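Local coordinates for alpha-galactosidase 1 (Saccharomyces cerevisiae, PDB 3LRK), which hydrolyses terminal, non-reducing alpha-D-galactose residues from alpha-D-galactosides as a secreted, glycosylated homotetramer of glycosyl hydrolase family 27, at residues A[388-393]-A[446-451]; A[353-358]-A[374-379]. The protein carries 1 engineered substitution. All coordinates share one frame; numbering follows the deposited sequence.

Contact 1 (A[388-393]-A[446-451]); sequences TSTWDI and SLSPNA
An antiparallel strand pair at the margin of the C-terminal beta domain joins Trp391 to Leu447, strand 442-447 being one of the two outermost strands of its sheet within the chain. The two residues form a hydrogen-bonded pair: Leu447 N bonds Trp391 O at 2.6 Å and Trp391 N bonds Leu447 O at 2.9 Å. Each acceptor also takes a CA-H...O contact, from Ser446 CA to Trp391 O and from Thr390 CA to Leu447 O. Asp392 and Ser446 follow as a non-hydrogen-bonded pair, with Asp392 OD1 3.6 Å from Ser446 CB. On the face bearing Trp391 and Leu447, the indole lies with its edge near Leu447 O and leads away from strand 442-447; its NE1 bonds to Lys386 O. Ile393 sends CD1 across to Leu447 CB at 4.2 Å. Thr390 lies where the pairing ends: CG2, anti to the backbone N (OG1 at chi1 -64°), comes within 3.7 Å of Leu447 O and lies beside Ser448 OG, and OG1 stands 3.7 Å from Ser448 OG. A glycine here would probably strip the methyl and hydroxyl from beside Ser448 OG and thin the cover of Leu447 O, which Trp391 N would still bond. Beyond it the strands part, and the ring of Pro449 packs against the 388-389 backbone, CG 3.4 Å from Thr388 O and CD against Ser389 O, which is buried without a polar partner. Pro449 also takes the second position of the type II turn 448-451, by which strand 442-447 of the C-terminal beta-sandwich domain turns toward strand 453-457.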
loop_
_atom_site.group_PDB
_atom_site.type_symbol
_atom_site.label_atom_id
_atom_site.label_comp_id
_atom_site.label_asym_id
_atom_site.label_seq_id
_atom_site.Cartn_x
_atom_site.Cartn_y
_atom_site.Cartn_z
ATOM N N THR A 388 40.409 12.776 -10.049
ATOM C CA THR A 388 41.751 12.940 -10.607
ATOM C C THR A 388 42.781 13.270 -9.516
ATOM O O THR A 388 43.990 13.208 -9.757
ATOM C CB THR A 388 41.715 14.030 -11.710
ATOM O OG1 THR A 388 41.130 13.471 -12.893
ATOM C CG2 THR A 388 43.099 14.566 -12.047
ATOM N N SER A 389 42.297 13.597 -8.318
ATOM C CA SER A 389 43.156 13.990 -7.197
ATOM C C SER A 389 43.479 12.843 -6.257
ATOM O O SER A 389 42.810 11.806 -6.266
ATOM C CB SER A 389 42.506 15.115 -6.388
ATOM O OG SER A 389 42.319 16.268 -7.180
ATOM N N THR A 390 44.508 13.050 -5.434
ATOM C CA THR A 390 44.891 12.096 -4.395
ATOM C C THR A 390 44.328 12.571 -3.052
ATOM O O THR A 390 44.363 13.766 -2.741
ATOM C CB THR A 390 46.433 11.901 -4.360
ATOM O OG1 THR A 390 46.854 11.306 -5.592
ATOM C CG2 THR A 390 46.866 10.998 -3.207
ATOM N N TRP A 391 43.786 11.631 -2.278
ATOM C CA TRP A 391 43.133 11.950 -1.006
ATOM C C TRP A 391 43.812 11.245 0.148
ATOM O O TRP A 391 44.071 10.046 0.072
ATOM C CB TRP A 391 41.647 11.565 -1.046
ATOM C CG TRP A 391 40.862 12.381 -2.029
ATOM C CD1 TRP A 391 40.847 12.235 -3.387
ATOM C CD2 TRP A 391 39.993 13.484 -1.733
ATOM N NE1 TRP A 391 40.023 13.177 -3.957
ATOM C CE2 TRP A 391 39.485 13.955 -2.964
ATOM C CE3 TRP A 391 39.594 14.118 -0.547
ATOM C CZ2 TRP A 391 38.591 15.028 -3.047
ATOM C CZ3 TRP A 391 38.708 15.186 -0.628
ATOM C CH2 TRP A 391 38.219 15.631 -1.872
ATOM N N ASP A 392 44.091 11.993 1.212
ATOM C CA ASP A 392 44.623 11.423 2.443
ATOM C C ASP A 392 43.501 10.779 3.247
ATOM O O ASP A 392 42.441 11.380 3.432
ATOM C CB ASP A 392 45.320 12.496 3.279
ATOM C CG ASP A 392 46.669 12.914 2.693
ATOM O OD1 ASP A 392 47.221 12.159 1.866
ATOM O OD2 ASP A 392 47.168 13.999 3.067
ATOM N N ILE A 393 43.744 9.554 3.701
ATOM C CA ILE A 393 42.780 8.804 4.496
ATOM C C ILE A 393 43.073 9.027 5.974
ATOM O O ILE A 393 44.202 8.820 6.426
ATOM C CB ILE A 393 42.834 7.288 4.188
ATOM C CG1 ILE A 393 42.701 7.031 2.681
ATOM C CG2 ILE A 393 41.753 6.523 4.977
ATOM C CD1 ILE A 393 43.063 5.620 2.257
ATOM N N SER A 446 46.859 7.144 1.862
ATOM C CA SER A 446 46.303 8.003 0.835
ATOM C C SER A 446 45.697 7.156 -0.271
ATOM O O SER A 446 46.104 6.010 -0.473
ATOM C CB SER A 446 47.383 8.928 0.274
ATOM O OG SER A 446 48.332 8.187 -0.467
ATOM N N LEU A 447 44.721 7.725 -0.974
ATOM C CA LEU A 447 44.050 7.042 -2.072
ATOM C C LEU A 447 44.229 7.842 -3.354
ATOM O O LEU A 447 43.795 8.990 -3.441
ATOM C CB LEU A 447 42.558 6.849 -1.771
ATOM C CG LEU A 447 41.844 5.551 -2.178
ATOM C CD1 LEU A 447 40.337 5.724 -2.042
ATOM C CD2 LEU A 447 42.195 5.072 -3.578
ATOM N N SER A 448 44.874 7.218 -4.336
ATOM C CA SER A 448 45.142 7.832 -5.634
ATOM C C SER A 448 44.122 7.351 -6.665
ATOM O O SER A 448 43.488 6.312 -6.467
ATOM C CB SER A 448 46.558 7.471 -6.115
ATOM O OG SER A 448 47.531 7.745 -5.124
ATOM N N PRO A 449 43.961 8.096 -7.774
ATOM C CA PRO A 449 43.139 7.575 -8.862
ATOM C C PRO A 449 43.595 6.176 -9.285
ATOM O O PRO A 449 44.787 5.856 -9.195
ATOM C CB PRO A 449 43.389 8.574 -9.992
ATOM C CG PRO A 449 43.718 9.834 -9.304
ATOM C CD PRO A 449 44.496 9.434 -8.089
ATOM N N ASN A 450 42.638 5.355 -9.717
ATOM C CA ASN A 450 42.889 3.989 -10.210
ATOM C C ASN A 450 43.222 2.957 -9.120
ATOM O O ASN A 450 43.097 1.748 -9.349
ATOM C CB ASN A 450 43.954 3.969 -11.330
ATOM C CG ASN A 450 43.843 5.160 -12.279
ATOM O OD1 ASN A 450 42.769 5.458 -12.808
ATOM N ND2 ASN A 450 44.961 5.846 -12.496
ATOM N N ALA A 451 43.639 3.436 -7.945
ATOM C CA ALA A 451 43.983 2.569 -6.815
ATOM C C ALA A 451 42.744 2.161 -6.004
ATOM O O ALA A 451 41.686 2.789 -6.114
ATOM C CB ALA A 451 45.002 3.254 -5.925
#

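Contact 2 (A[353-358]-A[374-379]); sequences GDQVVA and EEIFFD
Gln355 and Val357, alternate residues on one face of strand 355-361, meet the C-terminal end of helix 373-376 through Ile376 and Phe377. The closest aliphatic pair is Val357 CG2 with Ile376 CG2, 3.7 Å apart, the two side chains crossing at about a right angle. The same Ile376 methyl reaches Gln355 CG at 3.8 Å and also lies over one face of the Phe377 ring, offset toward the rim. Gln355 extends from the strand with CG anti to the backbone N (chi1 -163°), then bends at chi2 (76°), which lays its amide alongside the Phe377 ring. NE2 comes within 3.5 Å of Phe377 CE2, the amide and ring planes being 53° apart, while CB rests 3.9 Å from CZ. At the far end OE1 lies 4.3 Å from Phe378 CE2. Phe377 is the first residue to leave the helix and the centre of an inverse gamma turn, and its ring end reaches toward the strand. Further out, Ser347 OG of strand 342-349 is hydrogen-bonded to both Gln355 OE1 and Ile376 O, two acceptors that must share its single proton or take it in turn. Outside the contact, Phe378 packs on Arg220 of a neighbouring subunit, whose guanidinium pairs with Asp379. The chemistry is thus mainly apolar: a buried glutamine has a serine hydroxyl as its oxygen's partner, while its stem and nitrogen pack obliquely on Phe377.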
loop_
_atom_site.group_PDB
_atom_site.type_symbol
_atom_site.label_atom_id
_atom_site.label_comp_id
_atom_site.label_asym_id
_atom_site.label_seq_id
_atom_site.Cartn_x
_atom_site.Cartn_y
_atom_site.Cartn_z
ATOM N N GLY A 353 35.123 20.582 2.556
ATOM C CA GLY A 353 35.538 19.944 1.312
ATOM C C GLY A 353 35.986 18.502 1.467
ATOM O O GLY A 353 36.222 17.816 0.473
ATOM N N ASP A 354 36.109 18.041 2.710
ATOM C CA ASP A 354 36.460 16.654 2.989
ATOM C C ASP A 354 35.270 15.722 2.682
ATOM O O ASP A 354 34.183 16.189 2.362
ATOM C CB ASP A 354 36.914 16.489 4.452
ATOM C CG ASP A 354 38.178 17.290 4.788
ATOM O OD1 ASP A 354 38.861 17.802 3.866
ATOM O OD2 ASP A 354 38.494 17.403 5.991
ATOM N N GLN A 355 35.502 14.414 2.750
ATOM C CA GLN A 355 34.465 13.398 2.535
ATOM C C GLN A 355 34.493 12.408 3.693
ATOM O O GLN A 355 35.573 12.024 4.137
ATOM C CB GLN A 355 34.725 12.658 1.209
ATOM C CG GLN A 355 33.519 11.857 0.643
ATOM C CD GLN A 355 32.441 12.738 -0.006
ATOM O OE1 GLN A 355 31.366 12.250 -0.377
ATOM N NE2 GLN A 355 32.725 14.027 -0.151
ATOM N N VAL A 356 33.320 12.004 4.191
ATOM C CA VAL A 356 33.239 10.918 5.181
ATOM C C VAL A 356 32.889 9.645 4.454
ATOM O O VAL A 356 31.959 9.623 3.643
ATOM C CB VAL A 356 32.114 11.073 6.249
ATOM C CG1 VAL A 356 32.547 10.458 7.595
ATOM C CG2 VAL A 356 31.680 12.475 6.423
ATOM N N VAL A 357 33.620 8.580 4.769
ATOM C CA VAL A 357 33.396 7.278 4.156
ATOM C C VAL A 357 33.190 6.245 5.255
ATOM O O VAL A 357 33.910 6.244 6.259
ATOM C CB VAL A 357 34.574 6.886 3.218
ATOM C CG1 VAL A 357 34.293 5.568 2.508
ATOM C CG2 VAL A 357 34.814 7.979 2.193
ATOM N N ALA A 358 32.186 5.390 5.081
ATOM C CA ALA A 358 31.948 4.290 6.015
ATOM C C ALA A 358 31.956 2.971 5.264
ATOM O O ALA A 358 31.230 2.801 4.283
ATOM C CB ALA A 358 30.618 4.473 6.763
ATOM N N GLU A 374 36.035 6.467 -7.336
ATOM C CA GLU A 374 34.833 6.517 -8.182
ATOM C C GLU A 374 33.570 6.222 -7.373
ATOM O O GLU A 374 32.563 6.905 -7.543
ATOM C CB GLU A 374 34.945 5.563 -9.381
ATOM C CG GLU A 374 36.099 5.881 -10.341
ATOM C CD GLU A 374 36.060 5.071 -11.636
ATOM O OE1 GLU A 374 35.192 4.179 -11.772
ATOM O OE2 GLU A 374 36.903 5.331 -12.526
ATOM N N GLU A 375 33.646 5.228 -6.485
ATOM C CA GLU A 375 32.536 4.864 -5.593
ATOM C C GLU A 375 32.333 5.880 -4.476
ATOM O O GLU A 375 31.195 6.253 -4.179
ATOM C CB GLU A 375 32.751 3.489 -4.967
ATOM C CG GLU A 375 32.666 2.317 -5.920
ATOM C CD GLU A 375 32.499 0.999 -5.186
ATOM O OE1 GLU A 375 33.012 0.868 -4.051
ATOM O OE2 GLU A 375 31.840 0.095 -5.744
ATOM N N ILE A 376 33.432 6.299 -3.848
ATOM C CA ILE A 376 33.397 7.314 -2.791
ATOM C C ILE A 376 32.770 8.616 -3.297
ATOM O O ILE A 376 31.855 9.158 -2.670
ATOM C CB ILE A 376 34.808 7.595 -2.217
ATOM C CG1 ILE A 376 35.306 6.390 -1.413
ATOM C CG2 ILE A 376 34.803 8.864 -1.371
ATOM C CD1 ILE A 376 36.815 6.382 -1.163
ATOM N N PHE A 377 33.255 9.100 -4.437
ATOM C CA PHE A 377 32.743 10.323 -5.024
ATOM C C PHE A 377 31.724 9.980 -6.105
ATOM O O PHE A 377 31.905 10.249 -7.306
ATOM C CB PHE A 377 33.892 11.216 -5.498
ATOM C CG PHE A 377 34.786 11.668 -4.375
ATOM C CD1 PHE A 377 36.004 11.038 -4.138
ATOM C CD2 PHE A 377 34.395 12.710 -3.534
ATOM C CE1 PHE A 377 36.827 11.449 -3.088
ATOM C CE2 PHE A 377 35.207 13.129 -2.484
ATOM C CZ PHE A 377 36.426 12.498 -2.259
ATOM N N PHE A 378 30.630 9.399 -5.606
ATOM C CA PHE A 378 29.568 8.759 -6.375
ATOM C C PHE A 378 28.836 9.648 -7.386
ATOM O O PHE A 378 28.305 9.131 -8.370
ATOM C CB PHE A 378 28.555 8.100 -5.407
ATOM C CG PHE A 378 28.044 9.034 -4.331
ATOM C CD1 PHE A 378 26.948 9.859 -4.566
ATOM C CD2 PHE A 378 28.669 9.096 -3.084
ATOM C CE1 PHE A 378 26.484 10.741 -3.582
ATOM C CE2 PHE A 378 28.211 9.975 -2.091
ATOM C CZ PHE A 378 27.117 10.793 -2.337
ATOM N N ASP A 379 28.769 10.959 -7.141
ATOM C CA ASP A 379 28.142 11.882 -8.099
ATOM C C ASP A 379 29.155 12.703 -8.914
ATOM O O ASP A 379 28.786 13.697 -9.547
ATOM C CB ASP A 379 27.132 12.813 -7.414
ATOM C CG ASP A 379 25.889 12.075 -6.901
ATOM O OD1 ASP A 379 25.637 10.920 -7.313
ATOM O OD2 ASP A 379 25.163 12.669 -6.074
#

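Both contacts reach the same antiparallel sheet of the C-terminal domain but lie at different depths. Contact 2 is buried, and its segments meet by side-chain packing of a strand on a helix end; contact 1 is partly buried at the sheet's margin and relies on backbone hydrogen bonds, with polar side chains along its more exposed face. Their apolar parts merge: Trp391 CZ2 touches Phe377 CZ at 3.4 Å, the ring planes at about 35°, and Leu447 CD1 meets Ile376 CD1 at 3.7 Å. Helix 373-376 therefore packs against residues of both contacts, on part of one face of the sheet, touching strand 355-361 and the margin strand 442-447.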